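Local coordinates for 178aa long hypothetical molybdenum cofactor biosynthesis protein B (Sulfolobus tokodaii, PDB 3IWT) that probably binds molybdopterin or its precursor during molybdenum cofactor biosynthesis, as a MoaB-type protein whose own activity is not established, at residues V38-G42 and G152-V157; D64-L70 and I98-I103; V117-S122 and L159-L164. One frame throughout, in Å; residues are numbered along the deposited sequence.

Contact 1 of 3, residues V38-G42 and G152-V157; sequences VDESG and GSPDAV
Ser41 in the first turn of helix 40-51 and Pro154 at the start of helix 154-176 bring their CA atoms to 4.6 Å, so that two helix N-termini lie side by side. Both belong to the alpha/beta fold of the MogA/MoaB family, and beneath them Thr88 of strand 84-88 touches Ser41 and Val157. The one polar link across is made by a side chain: Ser41 OG, turned beside its own backbone N (chi1 -70°), donates to Gly152 O at 2.6 Å. The donor arrives somewhat tilted from the carbonyl plane, with a C=O...donor angle of 149°. Serine suits so close a backbone approach because the side chain is short and ends in a donor. Pro154 fits the first turn of a helix, where the backbone N-H would have no helical acceptor, and its CG packs 3.6 Å from Ser41 OG. Farther inside, Val157 lays CG2 on Ser41 CB at 4.2 Å. Beside the proline ring, Glu40 brings its CB to Pro154 CG, while its carboxylate pairs with Arg27 in one of two conformers. Both helices begin with an N-cap. Asp39 OD1 accepts from Gly42 N at 2.9 Å, met from above its carboxylate plane, and Tyr59 and Thr22 hold OD2. On the other helix Ser153 does the same work, its OG receiving Ala156 N at 3.2 Å.

Contact 2 of 3, residues D64-L70 and I98-I103; sequences DDKIKIL and ITVETI
Ile98 pushes its CD1 against the first turn of helix 66-77, coming to 3.5 Å from Lys66 N. Its CG1 occupies the crowded position between backbone N and carbonyl carbon (chi1 63°), which carries the end of the chain across to the other segment. Ile69 then uses its two branches for different partners: CD1 meets Ile98 CG1 at 4.0 Å, whereas CG2 settles between Thr102 CG2 and Ile103 CD1. A beta-branched residue suits this place, since its two branches can reach Ile98 and the Thr102/Ile103 pair at once. Thr102 is divided between two tasks. Its OG1 bonds back to Ile98 O at 2.7 Å from above the carbonyl plane, and the same oxygen also accepts from Thr102 N; the methyl CG2, anti to the backbone N, is left to face Leu70 CD2 at 3.6 Å. Lys66 runs fully extended, passing its CG by Thr102 CG2 at 4.2 Å, and delivers NZ to Asp108 and the carbonyl of Leu106, both of the second subunit. Where the segments begin, a water joins the polar groups: it donates to Asp64 OD1 at 2.8 Å and to Thr99 OG1, and accepts from Ile98 N. Asp65, the N-cap of helix 66-77, receives Lys68 N on OD2. The axes of the segments 66-70 and 99-103 approach to 9.9 Å and cross at -64°, and Ile69 and Thr99 both rest on Ile23 of strand 17-23. Thr99 OG1 is also bonded to Gly89 O, in the Gly-Gly-Thr-Gly loop after strand 84-88, a signature of the MogA/MoaB fold that probably borders the molybdopterin pocket.

Contact 3 of 3, residues V117-S122 and L159-L164; sequences VFRLVS and LALKEL
Phe118 and Ala160 mark where the segments 117-122 and 159-164, on helices 112-123 and 154-176, cross at 103°, with their axes 10.6 Å apart and a wider pi-type turn at 161-164. With CG anti to the backbone N (chi1 -180°), Phe118 swings its ring toward the other helix until CE1 lies 3.6 Å from Ala160 CB, where a methyl is small enough to admit it. Leu164 CD1 comes to the ring edge, near its plane, and packs on Phe118 CB at 3.9 Å; its CD2 meets Val117 CG1. Within the MogA/MoaB alpha/beta fold these helices cross inside one chain, and another subunit adjoins them: Phe123 of the third subunit packs on Val117 and Val121, and Tyr133 of that subunit bonds to Leu164 O. An alanine in place of Phe118 is likely to open a gap beside Ala160 and leave Leu164 CD1 without its aromatic neighbour. Leu159 fills the other end, its CD2 lying 3.9 Å from Val121 CG2 and 3.6 Å from Ser122 OG. That hydroxyl stands over one face of the Phe118 ring and donates to Phe118 O at 2.9 Å, while Ser122 N reaches the same oxygen from the opposite face of the carbonyl plane.

Overall arrangement
Contacts 1 and 3 share helix 154-176, contact 1 using its N-terminal turn and contact 3 the turns that follow; they touch where Ala156 O lies 3.7 Å from Phe118 CE1. Contact 2 stands apart, its nearest atoms about 8 Å from either, and it lies across the chain's centre from contact 3. Contact 3 is the most buried, with Leu159 alone partly exposed, and it is aliphatic and aromatic with no hydrogen bond between its segments. Contacts 1 and 2 are partly buried and mix apolar packing with polar links: a direct serine-to-carbonyl bond in the former, a water bridge in the latter. Other subunits reach contacts 2 and 3 but not contact 1.

Contact 1 of 3, residues V38-G42 and G152-V157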
# COMPACT_ATOMS: atom_id res chain seq x y z
N VAL A 38 -38.25 -5.42 9.19
CA VAL A 38 -37.90 -6.84 9.15
C VAL A 38 -36.44 -6.91 8.68
O VAL A 38 -36.09 -6.35 7.65
CB VAL A 38 -38.83 -7.63 8.21
CG1 VAL A 38 -38.34 -9.08 8.01
CG2 VAL A 38 -40.28 -7.59 8.75
N ASP A 39 -35.62 -7.58 9.48
CA ASP A 39 -34.21 -7.77 9.18
C ASP A 39 -34.00 -9.24 8.91
O ASP A 39 -33.56 -9.98 9.79
CB ASP A 39 -33.36 -7.30 10.37
CG ASP A 39 -31.89 -7.56 10.18
OD1 ASP A 39 -31.48 -7.89 9.05
OD2 ASP A 39 -31.14 -7.42 11.16
N GLU A 40 -34.31 -9.67 7.70
CA GLU A 40 -34.29 -11.07 7.32
C GLU A 40 -32.88 -11.66 7.50
O GLU A 40 -32.69 -12.73 8.07
CB GLU A 40 -34.75 -11.23 5.87
CG GLU A 40 -36.19 -10.73 5.57
CD GLU A 40 -36.29 -9.25 5.16
OE1 GLU A 40 -35.34 -8.48 5.39
OE2 GLU A 40 -37.33 -8.86 4.60
N SER A 41 -31.88 -10.94 7.00
CA SER A 41 -30.50 -11.42 7.07
C SER A 41 -29.97 -11.52 8.50
O SER A 41 -29.33 -12.50 8.84
CB SER A 41 -29.58 -10.51 6.27
OG SER A 41 -29.86 -10.70 4.89
N GLY A 42 -30.21 -10.50 9.31
CA GLY A 42 -29.78 -10.54 10.72
C GLY A 42 -30.46 -11.68 11.45
O GLY A 42 -29.83 -12.38 12.26
N GLY A 152 -25.54 -8.17 2.07
CA GLY A 152 -26.91 -7.88 2.53
C GLY A 152 -27.91 -9.00 2.26
O GLY A 152 -28.82 -9.21 3.06
N SER A 153 -27.75 -9.68 1.13
CA SER A 153 -28.62 -10.79 0.69
C SER A 153 -28.77 -11.93 1.71
O SER A 153 -27.78 -12.51 2.14
CB SER A 153 -28.02 -11.35 -0.61
OG SER A 153 -28.49 -12.63 -0.86
N PRO A 154 -30.02 -12.28 2.09
CA PRO A 154 -30.28 -13.44 2.97
C PRO A 154 -29.69 -14.77 2.49
O PRO A 154 -29.19 -15.54 3.29
CB PRO A 154 -31.81 -13.53 2.99
CG PRO A 154 -32.27 -12.15 2.66
CD PRO A 154 -31.28 -11.61 1.70
N ASP A 155 -29.75 -15.02 1.18
CA ASP A 155 -29.23 -16.26 0.63
C ASP A 155 -27.70 -16.29 0.77
O ASP A 155 -27.12 -17.32 1.08
CB ASP A 155 -29.61 -16.41 -0.84
CG ASP A 155 -31.06 -16.86 -1.06
OD1 ASP A 155 -31.79 -17.24 -0.13
OD2 ASP A 155 -31.47 -16.84 -2.22
N ALA A 156 -27.06 -15.13 0.57
CA ALA A 156 -25.61 -15.01 0.71
C ALA A 156 -25.15 -15.25 2.15
O ALA A 156 -24.14 -15.92 2.41
CB ALA A 156 -25.12 -13.60 0.22
N VAL A 157 -25.87 -14.66 3.09
CA VAL A 157 -25.56 -14.80 4.49
C VAL A 157 -25.71 -16.26 4.93
O VAL A 157 -24.83 -16.82 5.59
CB VAL A 157 -26.44 -13.84 5.32
CG1 VAL A 157 -26.43 -14.20 6.73
CG2 VAL A 157 -26.00 -12.36 5.12

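Contact 2 of 3, residues D64-L70 and I98-I103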
# COMPACT_ATOMS: atom_id res chain seq x y z
N ASP A 64 -25.46 3.09 5.96
CA ASP A 64 -24.19 3.17 5.21
C ASP A 64 -23.46 4.49 5.48
O ASP A 64 -23.33 5.35 4.61
CB ASP A 64 -24.44 3.07 3.69
CG ASP A 64 -25.03 1.75 3.26
OD1 ASP A 64 -24.63 0.69 3.80
OD2 ASP A 64 -25.88 1.78 2.35
N ASP A 65 -22.97 4.64 6.70
CA ASP A 65 -22.30 5.86 7.13
C ASP A 65 -21.04 5.43 7.85
O ASP A 65 -21.12 4.58 8.76
CB ASP A 65 -23.20 6.66 8.07
CG ASP A 65 -22.48 7.88 8.66
OD1 ASP A 65 -22.36 8.89 7.98
OD2 ASP A 65 -21.99 7.80 9.79
N LYS A 66 -19.90 5.98 7.42
CA LYS A 66 -18.58 5.53 7.89
C LYS A 66 -18.48 5.57 9.41
O LYS A 66 -18.11 4.59 10.04
CB LYS A 66 -17.46 6.37 7.23
CG LYS A 66 -16.06 6.10 7.76
CD LYS A 66 -14.94 6.74 6.93
CE LYS A 66 -13.58 6.50 7.59
NZ LYS A 66 -12.43 6.98 6.77
N ILE A 67 -18.79 6.73 9.99
CA ILE A 67 -18.68 6.93 11.44
C ILE A 67 -19.60 6.00 12.21
O ILE A 67 -19.19 5.41 13.20
CB ILE A 67 -18.96 8.39 11.86
CG1 ILE A 67 -17.94 9.35 11.24
CG2 ILE A 67 -18.92 8.54 13.39
CD1 ILE A 67 -16.54 9.10 11.65
N LYS A 68 -20.85 5.88 11.75
CA LYS A 68 -21.80 4.99 12.41
C LYS A 68 -21.39 3.51 12.34
O LYS A 68 -21.61 2.77 13.28
CB LYS A 68 -23.22 5.20 11.87
CG LYS A 68 -23.83 6.55 12.32
CD LYS A 68 -25.21 6.70 11.77
CE LYS A 68 -26.04 7.70 12.50
NZ LYS A 68 -25.47 9.02 12.58
N ILE A 69 -20.77 3.12 11.24
CA ILE A 69 -20.31 1.75 11.06
C ILE A 69 -19.10 1.50 11.96
O ILE A 69 -19.05 0.49 12.67
CB ILE A 69 -19.95 1.47 9.58
CG1 ILE A 69 -21.21 1.33 8.71
CG2 ILE A 69 -19.08 0.22 9.45
CD1 ILE A 69 -20.87 1.32 7.18
N LEU A 70 -18.16 2.45 12.00
CA LEU A 70 -17.03 2.34 12.92
C LEU A 70 -17.48 2.22 14.38
O LEU A 70 -16.99 1.36 15.11
CB LEU A 70 -16.08 3.54 12.78
CG LEU A 70 -15.27 3.72 11.49
CD1 LEU A 70 -14.61 5.14 11.44
CD2 LEU A 70 -14.22 2.58 11.36
N ILE A 98 -19.95 0.76 1.60
CA ILE A 98 -18.66 1.18 2.17
C ILE A 98 -18.16 0.31 3.35
O ILE A 98 -17.16 0.64 3.99
CB ILE A 98 -18.72 2.67 2.60
CG1 ILE A 98 -19.75 2.89 3.73
CG2 ILE A 98 -19.00 3.61 1.42
CD1 ILE A 98 -19.48 4.20 4.48
N THR A 99 -18.81 -0.81 3.60
CA THR A 99 -18.50 -1.63 4.77
C THR A 99 -17.06 -2.15 4.75
O THR A 99 -16.31 -2.02 5.73
CB THR A 99 -19.46 -2.83 4.86
OG1 THR A 99 -20.82 -2.37 4.97
CG2 THR A 99 -19.11 -3.73 6.06
N VAL A 100 -16.65 -2.70 3.61
CA VAL A 100 -15.31 -3.30 3.45
C VAL A 100 -14.21 -2.24 3.52
O VAL A 100 -13.20 -2.42 4.18
CB VAL A 100 -15.20 -4.15 2.15
CG1 VAL A 100 -13.79 -4.69 1.97
CG2 VAL A 100 -16.23 -5.31 2.22
N GLU A 101 -14.45 -1.12 2.87
CA GLU A 101 -13.50 -0.04 2.82
C GLU A 101 -13.36 0.62 4.19
O GLU A 101 -12.32 1.19 4.53
CB GLU A 101 -13.96 1.00 1.81
CG GLU A 101 -13.96 0.53 0.37
CD GLU A 101 -15.00 -0.54 0.05
OE1 GLU A 101 -16.16 -0.51 0.60
OE2 GLU A 101 -14.64 -1.44 -0.76
N THR A 102 -14.42 0.55 5.00
CA THR A 102 -14.41 1.11 6.33
C THR A 102 -13.70 0.16 7.33
O THR A 102 -12.86 0.61 8.12
CB THR A 102 -15.84 1.43 6.81
OG1 THR A 102 -16.43 2.37 5.90
CG2 THR A 102 -15.84 1.98 8.22
N ILE A 103 -14.04 -1.12 7.32
CA ILE A 103 -13.60 -2.03 8.38
C ILE A 103 -12.35 -2.84 8.07
O ILE A 103 -11.55 -3.13 8.98
CB ILE A 103 -14.78 -2.97 8.81
CG1 ILE A 103 -15.93 -2.10 9.33
CG2 ILE A 103 -14.33 -4.04 9.83
CD1 ILE A 103 -15.62 -1.23 10.55
O HOH W 1 -21.90 0.15 3.68

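Contact 3 of 3, residues V117-S122 and L159-L164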
# COMPACT_ATOMS: atom_id res chain seq x y z
N VAL A 117 -12.70 -17.72 -1.46
CA VAL A 117 -13.43 -18.95 -1.17
C VAL A 117 -14.95 -18.69 -1.07
O VAL A 117 -15.75 -19.50 -1.53
CB VAL A 117 -12.88 -19.68 0.05
CG1 VAL A 117 -13.72 -20.96 0.33
CG2 VAL A 117 -11.41 -20.04 -0.17
N PHE A 118 -15.34 -17.54 -0.52
CA PHE A 118 -16.75 -17.18 -0.52
C PHE A 118 -17.26 -16.97 -1.94
O PHE A 118 -18.37 -17.38 -2.28
CB PHE A 118 -17.05 -15.94 0.33
CG PHE A 118 -18.52 -15.57 0.33
CD1 PHE A 118 -19.46 -16.39 0.96
CD2 PHE A 118 -18.98 -14.45 -0.38
CE1 PHE A 118 -20.81 -16.07 0.92
CE2 PHE A 118 -20.34 -14.13 -0.41
CZ PHE A 118 -21.25 -14.95 0.23
N ARG A 119 -16.45 -16.34 -2.78
CA ARG A 119 -16.84 -16.15 -4.18
C ARG A 119 -16.91 -17.50 -4.92
O ARG A 119 -17.77 -17.69 -5.78
CB ARG A 119 -15.92 -15.16 -4.87
CG ARG A 119 -16.16 -13.75 -4.41
CD ARG A 119 -15.34 -12.71 -5.17
NE ARG A 119 -13.92 -12.69 -4.88
CZ ARG A 119 -13.30 -11.81 -4.10
NH1 ARG A 119 -13.99 -10.92 -3.40
NH2 ARG A 119 -11.98 -11.84 -3.99
N LEU A 120 -16.06 -18.45 -4.53
CA LEU A 120 -16.07 -19.80 -5.12
C LEU A 120 -17.41 -20.54 -4.85
O LEU A 120 -18.06 -21.03 -5.77
CB LEU A 120 -14.85 -20.61 -4.61
CG LEU A 120 -14.62 -22.09 -4.97
CD1 LEU A 120 -13.24 -22.46 -4.44
CD2 LEU A 120 -15.65 -23.04 -4.38
N VAL A 121 -17.81 -20.60 -3.58
CA VAL A 121 -19.07 -21.24 -3.22
C VAL A 121 -20.29 -20.47 -3.76
O VAL A 121 -21.29 -21.08 -4.15
CB VAL A 121 -19.16 -21.51 -1.70
CG1 VAL A 121 -17.96 -22.36 -1.22
CG2 VAL A 121 -19.24 -20.23 -0.95
N SER A 122 -20.18 -19.15 -3.84
CA SER A 122 -21.23 -18.30 -4.43
C SER A 122 -21.39 -18.56 -5.91
O SER A 122 -22.54 -18.76 -6.42
CB SER A 122 -20.90 -16.81 -4.22
OG SER A 122 -21.05 -16.47 -2.84
N LEU A 159 -25.47 -18.87 3.01
CA LEU A 159 -24.38 -19.60 2.37
C LEU A 159 -23.07 -19.46 3.13
O LEU A 159 -22.37 -20.44 3.33
CB LEU A 159 -24.17 -19.07 0.95
CG LEU A 159 -23.17 -19.83 0.05
CD1 LEU A 159 -23.66 -21.25 -0.24
CD2 LEU A 159 -22.94 -19.06 -1.25
N ALA A 160 -22.72 -18.23 3.53
CA ALA A 160 -21.50 -17.95 4.26
C ALA A 160 -21.51 -18.70 5.58
O ALA A 160 -20.53 -19.36 5.93
CB ALA A 160 -21.34 -16.43 4.49
N LEU A 161 -22.62 -18.62 6.31
CA LEU A 161 -22.72 -19.32 7.59
C LEU A 161 -22.58 -20.84 7.51
O LEU A 161 -21.79 -21.44 8.25
CB LEU A 161 -24.03 -18.97 8.28
CG LEU A 161 -24.07 -17.62 9.00
CD1 LEU A 161 -25.54 -17.23 9.16
CD2 LEU A 161 -23.34 -17.73 10.35
N LYS A 162 -23.37 -21.46 6.65
CA LYS A 162 -23.39 -22.91 6.54
C LYS A 162 -22.11 -23.50 5.96
O LYS A 162 -21.61 -24.51 6.45
CB LYS A 162 -24.58 -23.36 5.69
CG LYS A 162 -25.92 -23.03 6.29
CD LYS A 162 -27.00 -23.67 5.45
CE LYS A 162 -28.38 -23.45 5.96
NZ LYS A 162 -29.36 -24.24 5.07
N GLU A 163 -21.56 -22.86 4.92
CA GLU A 163 -20.45 -23.45 4.22
C GLU A 163 -19.09 -23.04 4.79
O GLU A 163 -18.16 -23.84 4.77
CB GLU A 163 -20.57 -23.15 2.73
CG GLU A 163 -21.90 -23.62 2.14
CD GLU A 163 -22.19 -25.06 2.44
OE1 GLU A 163 -21.29 -25.90 2.23
OE2 GLU A 163 -23.29 -25.37 2.92
N LEU A 164 -18.97 -21.81 5.32
CA LEU A 164 -17.66 -21.28 5.72
C LEU A 164 -17.46 -20.91 7.20
O LEU A 164 -16.41 -21.19 7.76
CB LEU A 164 -17.32 -20.06 4.86
CG LEU A 164 -17.31 -20.30 3.35
CD1 LEU A 164 -16.83 -19.04 2.65
CD2 LEU A 164 -16.43 -21.48 2.97